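Local coordinates for BpsB (PgaB), Poly-beta-1,6-N-acetyl-D-glucosamine N-deacetylase (PDB 5BU6), which deacetylates poly-beta-1,6-N-acetyl-D-glucosamine as a family 4 carbohydrate esterase and is required for biofilm formation in Bordetella bronchiseptica, at residues 53-63 with 73-81; 150-158 with 196-207. The protein carries 5 engineered substitutions. One frame throughout, in Å; residues are numbered along the deposited sequence.

Contact 1 of 2, residues 53-63 with 73-81; sequences KGFNPISMQQI and LPPRPILLT. With EDO (1,2-ethanediol), chain J.
Asn56 ND2 donates to Pro75 O at 2.7 Å and nearly straight (173°), with the acceptor lying in the plane of the side-chain amide. The same residue pairs through its backbone: Asn56 N gives to Arg76 O (2.8 Å) and Asn56 O receives Ile78 N. Two residues on, Ile58 N reaches Ile78 O (2.8 Å), and this completes a short parallel ladder. Beyond it water 1 bridges Ile58 O and Leu80 N, 2.9 Å from the latter. Arg76 also turns NE to Gly54 O, in the guanidinium plane but above the carbonyl plane; the modelled separation is too short for its exact length to be trusted. Ile58 CG2, anti to the carbonyl carbon, touches both Pro74 CD (3.7 Å) and Pro77 CB. Farther along the strand Leu79, with CG anti to the backbone N (chi1 -177°), sends CD2 against Ile63 CD1 at 3.7 Å. The helix that starts after Ser59 opens with a capping box, Gln62 N to Ser59 OG and Ser59 N to Gln62 OE1. Strand 56-57, helix 60-67 and strand 77-83 form a beta-alpha-beta unit; the ladder of its two-residue strand is extended at one end by side-chain bonds and at the other by a bridging water.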
# COMPACT_ATOMS: atom_id res chain seq x y z
N LYS A 53 8.04 -20.58 -11.34
CA LYS A 53 6.97 -21.30 -10.65
C LYS A 53 5.65 -21.20 -11.41
O LYS A 53 4.64 -21.75 -11.00
CB LYS A 53 6.78 -20.78 -9.22
CG LYS A 53 7.95 -21.04 -8.28
CD LYS A 53 8.06 -22.49 -7.91
CE LYS A 53 9.26 -22.73 -7.00
NZ LYS A 53 9.47 -24.16 -6.77
N GLY A 54 5.66 -20.46 -12.51
CA GLY A 54 4.48 -20.36 -13.34
C GLY A 54 3.46 -19.33 -12.92
O GLY A 54 2.32 -19.38 -13.38
N PHE A 55 3.83 -18.38 -12.05
CA PHE A 55 2.87 -17.36 -11.65
C PHE A 55 2.69 -16.41 -12.81
O PHE A 55 3.59 -16.24 -13.62
CB PHE A 55 3.32 -16.59 -10.40
CG PHE A 55 3.25 -17.40 -9.13
CD1 PHE A 55 2.02 -17.69 -8.55
CD2 PHE A 55 4.40 -17.88 -8.53
CE1 PHE A 55 1.95 -18.44 -7.38
CE2 PHE A 55 4.33 -18.62 -7.36
CZ PHE A 55 3.11 -18.90 -6.79
N ASN A 56 1.50 -15.82 -12.89
CA ASN A 56 1.20 -14.81 -13.91
C ASN A 56 0.80 -13.50 -13.26
O ASN A 56 -0.34 -13.34 -12.84
CB ASN A 56 0.08 -15.31 -14.83
CG ASN A 56 0.54 -16.39 -15.76
OD1 ASN A 56 1.42 -16.17 -16.59
ND2 ASN A 56 -0.06 -17.57 -15.65
N PRO A 57 1.75 -12.57 -13.13
CA PRO A 57 1.42 -11.27 -12.54
C PRO A 57 0.32 -10.54 -13.33
O PRO A 57 0.37 -10.48 -14.56
CB PRO A 57 2.75 -10.51 -12.58
CG PRO A 57 3.79 -11.64 -12.50
CD PRO A 57 3.20 -12.72 -13.37
N ILE A 58 -0.65 -10.02 -12.60
CA ILE A 58 -1.83 -9.34 -13.17
C ILE A 58 -1.89 -7.87 -12.71
O ILE A 58 -1.22 -7.48 -11.75
CB ILE A 58 -3.15 -10.05 -12.74
CG1 ILE A 58 -3.32 -9.94 -11.22
CG2 ILE A 58 -3.18 -11.50 -13.23
CD1 ILE A 58 -4.47 -10.70 -10.63
N SER A 59 -2.70 -7.06 -13.38
CA SER A 59 -2.92 -5.68 -12.91
C SER A 59 -4.19 -5.60 -12.07
O SER A 59 -5.02 -6.51 -12.09
CB SER A 59 -3.06 -4.73 -14.09
OG SER A 59 -4.16 -5.15 -14.89
N MET A 60 -4.38 -4.48 -11.38
CA MET A 60 -5.65 -4.25 -10.69
C MET A 60 -6.82 -4.16 -11.67
O MET A 60 -7.95 -4.57 -11.36
CB MET A 60 -5.59 -2.97 -9.85
CG MET A 60 -6.82 -2.79 -8.96
SD MET A 60 -6.45 -3.08 -7.23
CE MET A 60 -5.26 -1.78 -6.94
N GLN A 61 -6.57 -3.60 -12.85
CA GLN A 61 -7.61 -3.54 -13.87
C GLN A 61 -8.08 -4.96 -14.24
O GLN A 61 -9.27 -5.20 -14.51
CB GLN A 61 -7.12 -2.81 -15.10
CG GLN A 61 -8.21 -2.62 -16.14
CD GLN A 61 -9.33 -1.73 -15.62
OE1 GLN A 61 -9.09 -0.62 -15.15
NE2 GLN A 61 -10.57 -2.22 -15.70
N GLN A 62 -7.14 -5.89 -14.30
CA GLN A 62 -7.48 -7.28 -14.61
C GLN A 62 -8.33 -7.89 -13.50
O GLN A 62 -9.28 -8.64 -13.78
CB GLN A 62 -6.22 -8.11 -14.82
CG GLN A 62 -5.65 -8.00 -16.23
CD GLN A 62 -4.36 -8.77 -16.37
OE1 GLN A 62 -3.33 -8.37 -15.83
NE2 GLN A 62 -4.41 -9.90 -17.05
N ILE A 63 -8.02 -7.56 -12.25
CA ILE A 63 -8.84 -8.07 -11.14
C ILE A 63 -10.28 -7.55 -11.28
O ILE A 63 -11.23 -8.31 -11.19
CB ILE A 63 -8.29 -7.64 -9.77
CG1 ILE A 63 -7.00 -8.40 -9.47
CG2 ILE A 63 -9.33 -7.91 -8.67
CD1 ILE A 63 -6.13 -7.74 -8.37
N LEU A 73 -9.06 -14.14 -15.10
CA LEU A 73 -7.63 -14.09 -14.79
C LEU A 73 -6.88 -15.25 -15.43
O LEU A 73 -7.46 -16.31 -15.62
CB LEU A 73 -7.43 -14.12 -13.28
CG LEU A 73 -8.08 -12.97 -12.49
CD1 LEU A 73 -7.73 -13.03 -11.01
CD2 LEU A 73 -7.66 -11.65 -13.11
N PRO A 74 -5.58 -15.06 -15.75
CA PRO A 74 -4.80 -16.23 -16.18
C PRO A 74 -4.56 -17.19 -15.01
O PRO A 74 -4.83 -16.80 -13.87
CB PRO A 74 -3.49 -15.62 -16.65
CG PRO A 74 -3.33 -14.41 -15.76
CD PRO A 74 -4.74 -13.87 -15.60
N PRO A 75 -4.06 -18.41 -15.28
CA PRO A 75 -3.73 -19.32 -14.18
C PRO A 75 -2.65 -18.76 -13.24
O PRO A 75 -1.84 -17.93 -13.66
CB PRO A 75 -3.23 -20.58 -14.90
CG PRO A 75 -2.98 -20.18 -16.30
CD PRO A 75 -3.90 -19.05 -16.60
N ARG A 76 -2.68 -19.22 -11.99
CA ARG A 76 -1.76 -18.76 -10.94
C ARG A 76 -1.55 -17.25 -10.94
O ARG A 76 -0.40 -16.77 -11.01
CB ARG A 76 -0.40 -19.46 -11.09
CG ARG A 76 -0.47 -20.98 -10.85
CD ARG A 76 0.73 -21.69 -11.46
NE ARG A 76 0.87 -21.41 -12.89
CZ ARG A 76 0.40 -22.19 -13.86
NH1 ARG A 76 -0.23 -23.32 -13.58
NH2 ARG A 76 0.58 -21.84 -15.13
N PRO A 77 -2.65 -16.48 -10.86
CA PRO A 77 -2.54 -15.02 -10.99
C PRO A 77 -2.01 -14.42 -9.71
O PRO A 77 -2.40 -14.84 -8.61
CB PRO A 77 -3.99 -14.58 -11.25
CG PRO A 77 -4.79 -15.56 -10.54
CD PRO A 77 -4.04 -16.88 -10.57
N ILE A 78 -1.12 -13.44 -9.85
CA ILE A 78 -0.60 -12.76 -8.67
C ILE A 78 -0.51 -11.25 -8.91
O ILE A 78 -0.19 -10.81 -10.00
CB ILE A 78 0.80 -13.34 -8.28
CG1 ILE A 78 1.28 -12.74 -6.96
CG2 ILE A 78 1.82 -13.15 -9.38
CD1 ILE A 78 2.26 -13.63 -6.22
N LEU A 79 -0.85 -10.47 -7.88
CA LEU A 79 -0.75 -9.02 -7.91
C LEU A 79 0.50 -8.62 -7.11
O LEU A 79 0.64 -8.99 -5.94
CB LEU A 79 -1.99 -8.37 -7.30
CG LEU A 79 -2.06 -6.84 -7.32
CD1 LEU A 79 -2.20 -6.37 -8.76
CD2 LEU A 79 -3.25 -6.37 -6.49
N LEU A 80 1.40 -7.88 -7.74
CA LEU A 80 2.61 -7.40 -7.06
C LEU A 80 2.37 -5.96 -6.62
O LEU A 80 1.87 -5.14 -7.41
CB LEU A 80 3.82 -7.45 -8.01
CG LEU A 80 4.13 -8.75 -8.73
CD1 LEU A 80 5.32 -8.53 -9.69
CD2 LEU A 80 4.43 -9.87 -7.72
N THR A 81 2.71 -5.66 -5.36
CA THR A 81 2.53 -4.31 -4.85
C THR A 81 3.81 -3.82 -4.16
O THR A 81 4.53 -4.62 -3.54
CB THR A 81 1.33 -4.22 -3.87
OG1 THR A 81 1.67 -4.85 -2.63
CG2 THR A 81 0.08 -4.90 -4.47
C1 EDO J . -2.53 -0.59 -14.50
O1 EDO J . -1.58 -1.64 -14.31
C2 EDO J . -3.94 -1.19 -14.60
O2 EDO J . -4.44 -1.61 -13.32
O HOH W 1 1.22 -7.79 -10.59

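Contact 2 of 2, residues 150-158 with 196-207; sequences ELASHSHNL and VRQDLKTSAHLI. Engineered in segment 196-207: His205 (natural residue Asp). With NI (nickel (II) ion), chain C; EDO (1,2-ethanediol), chain J; SCN (thiocyanate ion), chain H.
Asp199 spans two consecutive backbone amides with one carboxylate: OD1 accepts from His156 N at 2.7 Å and OD2 from Asn157 N at 2.6 Å. The two bonds differ in aim. OD2 uses its syn lone pair, whereas the His156 amide meets OD1 on the syn side but 31° out of the carboxylate plane. Leu158 runs antiparallel alongside the same group, its CG 3.5 Å from Asp199 CG, and so lays hydrocarbon against the acid. His156, with CG anti to the backbone N (chi1 -179°), carries its ring across the helix surface. There Thr202 CG2 stands 3.7 Å from the ring centroid and only 4° off the normal, a CH-pi contact, while Leu206 CD1 approaches obliquely; ND1 is hydrogen-bonded to Thr110 OG1. A hydroxyl relay joins strand to helix: Ser153 OG donates to Ser203 OG (2.7 Å), which in turn donates to Leu200 O. Ser153 OG also receives Ser155 N in an ST turn, and Ser155 OG receives Leu158 N. Further along, Ile207 CD1 rests on Ala152 O. His154, whose CB points away from the helix, binds nickel through NE2 at 2.2 Å, with Asp84 and His159 completing the Asp-His-His metal triad known from family 4 carbohydrate esterases. A buried, probably ionised carboxylate thus probably helps to hold the 155-158 turn between His154 and His159, without itself touching the metal.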
# COMPACT_ATOMS: atom_id res chain seq x y z
N GLU A 150 -0.24 0.71 -11.52
CA GLU A 150 -1.46 1.30 -10.96
C GLU A 150 -1.05 2.07 -9.71
O GLU A 150 -0.40 1.51 -8.82
CB GLU A 150 -2.48 0.22 -10.60
CG GLU A 150 -3.64 0.69 -9.73
CD GLU A 150 -4.93 0.88 -10.51
OE1 GLU A 150 -4.94 0.60 -11.73
OE2 GLU A 150 -5.94 1.29 -9.90
N LEU A 151 -1.42 3.33 -9.63
CA LEU A 151 -1.12 4.12 -8.43
C LEU A 151 -2.26 3.95 -7.44
O LEU A 151 -3.45 3.93 -7.81
CB LEU A 151 -0.92 5.59 -8.78
CG LEU A 151 0.28 5.97 -9.65
CD1 LEU A 151 0.42 7.49 -9.73
CD2 LEU A 151 1.56 5.34 -9.13
N ALA A 152 -1.90 3.83 -6.18
CA ALA A 152 -2.85 3.68 -5.10
C ALA A 152 -2.49 4.64 -3.98
O ALA A 152 -1.37 5.11 -3.91
CB ALA A 152 -2.86 2.23 -4.58
N SER A 153 -3.44 4.91 -3.10
CA SER A 153 -3.15 5.65 -1.88
C SER A 153 -2.56 4.72 -0.83
O SER A 153 -3.06 3.61 -0.61
CB SER A 153 -4.42 6.30 -1.33
OG SER A 153 -4.21 6.95 -0.10
N HIS A 154 -1.49 5.18 -0.18
CA HIS A 154 -0.99 4.57 1.06
C HIS A 154 -1.31 5.50 2.23
O HIS A 154 -0.58 5.53 3.22
CB HIS A 154 0.52 4.28 0.97
CG HIS A 154 0.98 3.15 1.83
ND1 HIS A 154 0.11 2.24 2.39
CD2 HIS A 154 2.22 2.80 2.24
CE1 HIS A 154 0.80 1.37 3.11
NE2 HIS A 154 2.08 1.67 3.02
N SER A 155 -2.41 6.24 2.07
CA SER A 155 -2.90 7.33 2.95
C SER A 155 -2.13 8.63 2.68
O SER A 155 -1.14 8.63 1.96
CB SER A 155 -2.82 6.98 4.45
OG SER A 155 -1.52 7.21 4.98
N HIS A 156 -2.62 9.73 3.23
CA HIS A 156 -1.88 11.00 3.22
C HIS A 156 -0.91 10.99 4.40
O HIS A 156 0.28 11.00 4.22
CB HIS A 156 -2.82 12.21 3.30
CG HIS A 156 -2.12 13.53 3.27
ND1 HIS A 156 -1.31 13.92 2.22
CD2 HIS A 156 -2.10 14.55 4.16
CE1 HIS A 156 -0.83 15.13 2.47
NE2 HIS A 156 -1.29 15.53 3.64
N ASN A 157 -1.45 10.95 5.61
CA ASN A 157 -0.62 10.98 6.80
C ASN A 157 -1.09 9.97 7.85
O ASN A 157 -1.19 10.27 9.02
CB ASN A 157 -0.61 12.39 7.39
CG ASN A 157 0.46 12.59 8.44
OD1 ASN A 157 1.46 11.87 8.47
ND2 ASN A 157 0.25 13.58 9.30
N LEU A 158 -1.41 8.75 7.42
CA LEU A 158 -1.80 7.72 8.39
C LEU A 158 -0.72 6.67 8.55
O LEU A 158 -0.93 5.66 9.22
CB LEU A 158 -3.10 7.06 7.97
CG LEU A 158 -4.29 8.01 7.86
CD1 LEU A 158 -5.48 7.23 7.36
CD2 LEU A 158 -4.59 8.68 9.18
N VAL A 196 -9.97 10.63 9.22
CA VAL A 196 -9.63 9.61 8.23
C VAL A 196 -10.18 9.96 6.85
O VAL A 196 -9.49 9.78 5.84
CB VAL A 196 -10.15 8.22 8.64
CG1 VAL A 196 -9.87 7.22 7.55
CG2 VAL A 196 -9.50 7.78 9.96
N ARG A 197 -11.42 10.46 6.78
CA ARG A 197 -11.98 10.87 5.49
C ARG A 197 -11.16 11.94 4.77
O ARG A 197 -10.83 11.80 3.60
CB ARG A 197 -13.41 11.39 5.64
CG ARG A 197 -14.17 11.37 4.33
CD ARG A 197 -15.56 11.97 4.49
NE ARG A 197 -16.43 11.15 5.32
CZ ARG A 197 -16.74 11.43 6.59
NH1 ARG A 197 -16.23 12.51 7.17
NH2 ARG A 197 -17.55 10.64 7.27
N GLN A 198 -10.84 13.02 5.48
CA GLN A 198 -10.04 14.10 4.92
C GLN A 198 -8.68 13.60 4.46
O GLN A 198 -8.20 14.00 3.41
CB GLN A 198 -9.88 15.23 5.94
CG GLN A 198 -9.12 16.44 5.43
CD GLN A 198 -9.95 17.34 4.53
OE1 GLN A 198 -10.27 16.99 3.39
NE2 GLN A 198 -10.31 18.51 5.05
N ASP A 199 -8.08 12.71 5.25
CA ASP A 199 -6.81 12.10 4.86
C ASP A 199 -6.91 11.38 3.51
O ASP A 199 -6.11 11.63 2.62
CB ASP A 199 -6.34 11.11 5.92
CG ASP A 199 -4.93 10.62 5.67
OD1 ASP A 199 -4.77 9.71 4.82
OD2 ASP A 199 -3.99 11.14 6.31
N LEU A 200 -7.89 10.49 3.37
CA LEU A 200 -8.00 9.74 2.12
C LEU A 200 -8.32 10.67 0.95
O LEU A 200 -7.77 10.50 -0.14
CB LEU A 200 -9.08 8.65 2.24
CG LEU A 200 -8.80 7.60 3.32
CD1 LEU A 200 -9.86 6.51 3.36
CD2 LEU A 200 -7.42 7.01 3.13
N LYS A 201 -9.22 11.63 1.18
CA LYS A 201 -9.61 12.58 0.15
C LYS A 201 -8.40 13.39 -0.32
O LYS A 201 -8.18 13.57 -1.52
CB LYS A 201 -10.69 13.53 0.66
CG LYS A 201 -11.34 14.40 -0.43
CD LYS A 201 -12.02 15.64 0.15
CE LYS A 201 -12.93 15.31 1.34
NZ LYS A 201 -14.21 14.65 0.95
N THR A 202 -7.61 13.88 0.63
CA THR A 202 -6.39 14.59 0.30
C THR A 202 -5.42 13.75 -0.54
O THR A 202 -4.89 14.25 -1.54
CB THR A 202 -5.69 15.09 1.58
OG1 THR A 202 -6.58 15.96 2.29
CG2 THR A 202 -4.41 15.88 1.25
N SER A 203 -5.18 12.50 -0.16
CA SER A 203 -4.24 11.68 -0.93
C SER A 203 -4.73 11.45 -2.36
O SER A 203 -3.93 11.50 -3.31
CB SER A 203 -3.98 10.32 -0.24
OG SER A 203 -5.11 9.47 -0.33
N ALA A 204 -6.03 11.23 -2.54
CA ALA A 204 -6.56 11.06 -3.90
C ALA A 204 -6.47 12.37 -4.72
O ALA A 204 -6.12 12.35 -5.91
CB ALA A 204 -8.00 10.56 -3.85
N HIS A 205 -6.76 13.49 -4.09
CA HIS A 205 -6.63 14.76 -4.81
C HIS A 205 -5.16 15.03 -5.20
O HIS A 205 -4.89 15.43 -6.33
CB HIS A 205 -7.18 15.91 -3.99
CG HIS A 205 -6.64 17.24 -4.40
ND1 HIS A 205 -7.12 17.94 -5.49
CD2 HIS A 205 -5.61 17.97 -3.90
CE1 HIS A 205 -6.43 19.06 -5.62
NE2 HIS A 205 -5.52 19.10 -4.68
N LEU A 206 -4.24 14.82 -4.27
CA LEU A 206 -2.83 15.10 -4.57
C LEU A 206 -2.34 14.23 -5.73
O LEU A 206 -1.63 14.71 -6.61
CB LEU A 206 -1.95 14.89 -3.34
CG LEU A 206 -2.10 16.01 -2.30
CD1 LEU A 206 -1.35 15.65 -1.03
CD2 LEU A 206 -1.63 17.35 -2.86
N ILE A 207 -2.72 12.95 -5.72
CA ILE A 207 -2.30 12.04 -6.78
C ILE A 207 -2.87 12.45 -8.13
O ILE A 207 -2.13 12.56 -9.12
CB ILE A 207 -2.67 10.57 -6.45
CG1 ILE A 207 -1.82 10.08 -5.27
CG2 ILE A 207 -2.46 9.68 -7.67
CD1 ILE A 207 -2.30 8.75 -4.67
NI NI C . 3.94 1.18 4.08
C1 EDO J . -2.53 -0.59 -14.50
O1 EDO J . -1.58 -1.64 -14.31
C2 EDO J . -3.94 -1.19 -14.60
O2 EDO J . -4.44 -1.61 -13.32
S SCN H . -0.92 21.85 -5.36
C SCN H . -2.66 21.46 -5.06
N SCN H . -3.75 21.21 -4.88
O HOH W 2 4.34 -0.44 2.77
O HOH W 3 5.78 0.49 5.01

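Contact 1 closes before contact 2 opens along the chain, and their centres lie 25 Å apart, on opposite sides of the chain's centre. Both reach the same parallel sheet: strand 77-83 pairs with 56-57 near its start and with 104-108 farther on, and 104-108 in turn pairs with 149-153. They nevertheless meet, Met60 CB packing 4.0 Å from Glu150 CD, and an ethanediol, probably from the crystallisation liquor, also bridges Gln61 N and Glu150 OE1. Arg216 hydrogen-bonds Gln61 and forms a salt bridge with Glu150. Contact 1 adds the short strand 56-57 to the sheet, while contact 2 fastens helix 189-211 beside the strand leading into the nickel site.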